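Local coordinates for protein AtFKBP42 (Arabidopsis thaliana, PDB 2F4E) that probably catalyses the cis-trans isomerisation of proline peptide bonds as an FKBP-type immunophilin and takes part in regulating ABC transporters and cell elongation, at residues Asn35-Val40 / Asn80-Phe85. Sequence-based numbering, arbitrary orientation.
Sequences NVPPKV and NSQHKF
Asn35 and Lys84 meet at the surface of the domain, where the Asn35 amide crosses the lysine side chain at a slant, its oxygen by the ammonium end and its nitrogen nearer CB and CD. OD1 of Asn35 accepts a weak hydrogen bond of 3.1 Å from Lys84 NZ and also sits 3.2 Å from Lys84 CE. The amide nitrogen ND2 of Asn35 lies further back along the chain, 4.0 Å from Lys84 CD, without a hydrogen bond across the contact. With CG anti to the backbone N (chi1 -171°), Asn35 carries its amide out towards Lys84; a short polar amide suits an exposed spot where it can accept from a lysine. Lysine suits its own place because its long aliphatic stem packs on Trp77 while its charged end remains available for polar partners. The stem bends at chi3 (70°), about the CG-CD bond in mid-chain, turning CE and NZ towards the Asn35 oxygen. The ammonium's stronger partner is Asp87 of the same strand, through a salt bridge. A loose, non-bonded contact of 4.2 Å joins Pro37 CG and Gln82 OE1, the glutamine chi1 standing off a staggered position (-133°). The compact proline ring also rests on Trp77 and Leu150. The arrangement lays the segment before strand 45-48 across the antiparallel beta-sheet of the FKBP fold, its start beside the hairpin of strands 69-78 and 84-87.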
# COMPACT_ATOMS: atom_id res chain seq x y z
N ASN A 35 -8.78 12.77 3.16
CA ASN A 35 -9.51 12.14 2.06
C ASN A 35 -8.82 12.53 0.76
O ASN A 35 -9.03 11.91 -0.28
CB ASN A 35 -10.97 12.62 2.04
CG ASN A 35 -11.84 11.85 1.05
OD1 ASN A 35 -12.81 11.19 1.45
ND2 ASN A 35 -11.50 11.91 -0.23
N VAL A 36 -7.99 13.58 0.84
CA VAL A 36 -7.26 14.10 -0.32
C VAL A 36 -5.91 13.40 -0.48
O VAL A 36 -5.06 13.46 0.41
CB VAL A 36 -7.02 15.61 -0.16
CG1 VAL A 36 -6.21 16.15 -1.31
CG2 VAL A 36 -8.33 16.35 -0.03
N PRO A 37 -5.69 12.74 -1.61
CA PRO A 37 -4.41 12.05 -1.82
C PRO A 37 -3.28 13.09 -1.90
O PRO A 37 -3.22 13.87 -2.87
CB PRO A 37 -4.63 11.29 -3.12
CG PRO A 37 -5.60 12.16 -3.86
CD PRO A 37 -6.57 12.58 -2.78
N PRO A 38 -2.38 13.12 -0.90
CA PRO A 38 -1.25 14.05 -0.81
C PRO A 38 -0.45 14.25 -2.09
O PRO A 38 -0.10 13.29 -2.78
CB PRO A 38 -0.39 13.47 0.32
CG PRO A 38 -0.77 11.96 0.30
CD PRO A 38 -2.25 12.03 0.09
N LYS A 39 -0.17 15.51 -2.42
CA LYS A 39 0.62 15.81 -3.61
C LYS A 39 2.05 15.60 -3.18
O LYS A 39 2.44 16.00 -2.08
CB LYS A 39 0.39 17.26 -4.05
N VAL A 40 2.83 14.94 -4.02
CA VAL A 40 4.24 14.68 -3.76
C VAL A 40 4.95 14.65 -5.11
O VAL A 40 4.83 13.68 -5.87
CB VAL A 40 4.44 13.36 -3.01
CG1 VAL A 40 5.92 13.00 -2.99
CG2 VAL A 40 3.92 13.49 -1.58
N ASN A 80 -7.92 6.50 -11.94
CA ASN A 80 -8.64 7.25 -12.93
C ASN A 80 -9.93 7.99 -12.62
O ASN A 80 -10.56 8.56 -13.52
CB ASN A 80 -8.81 6.42 -14.21
CG ASN A 80 -7.59 6.53 -15.12
OD1 ASN A 80 -6.59 5.83 -14.94
ND2 ASN A 80 -7.66 7.43 -16.09
N SER A 81 -10.33 8.02 -11.35
CA SER A 81 -11.52 8.79 -10.98
C SER A 81 -11.15 9.47 -9.67
O SER A 81 -11.77 10.44 -9.25
CB SER A 81 -12.73 7.88 -10.79
OG SER A 81 -12.53 7.00 -9.68
N GLN A 82 -10.10 8.94 -9.05
CA GLN A 82 -9.57 9.45 -7.79
C GLN A 82 -10.61 9.28 -6.69
O GLN A 82 -10.80 10.16 -5.83
CB GLN A 82 -9.20 10.92 -7.93
CG GLN A 82 -7.82 11.24 -7.37
CD GLN A 82 -6.68 10.72 -8.25
OE1 GLN A 82 -5.53 10.62 -7.80
NE2 GLN A 82 -7.00 10.40 -9.51
N HIS A 83 -11.27 8.13 -6.73
CA HIS A 83 -12.28 7.78 -5.74
C HIS A 83 -11.64 7.03 -4.58
O HIS A 83 -10.90 6.07 -4.79
CB HIS A 83 -13.36 6.91 -6.38
CG HIS A 83 -14.21 6.16 -5.40
ND1 HIS A 83 -14.27 4.78 -5.37
CD2 HIS A 83 -15.02 6.60 -4.40
CE1 HIS A 83 -15.09 4.40 -4.40
NE2 HIS A 83 -15.55 5.48 -3.80
N LYS A 84 -11.94 7.47 -3.36
CA LYS A 84 -11.40 6.81 -2.18
C LYS A 84 -12.32 5.65 -1.80
O LYS A 84 -13.46 5.87 -1.37
CB LYS A 84 -11.32 7.81 -1.01
CG LYS A 84 -10.39 7.39 0.10
CD LYS A 84 -10.45 8.35 1.29
CE LYS A 84 -11.78 8.22 2.03
NZ LYS A 84 -11.79 8.94 3.33
N PHE A 85 -11.84 4.43 -1.95
CA PHE A 85 -12.65 3.27 -1.62
C PHE A 85 -12.17 2.53 -0.37
O PHE A 85 -12.70 1.48 -0.01
CB PHE A 85 -12.72 2.32 -2.82
CG PHE A 85 -11.41 1.67 -3.16
CD1 PHE A 85 -11.03 0.48 -2.55
CD2 PHE A 85 -10.56 2.24 -4.10
CE1 PHE A 85 -9.82 -0.14 -2.90
CE2 PHE A 85 -9.36 1.63 -4.46
CZ PHE A 85 -8.98 0.43 -3.85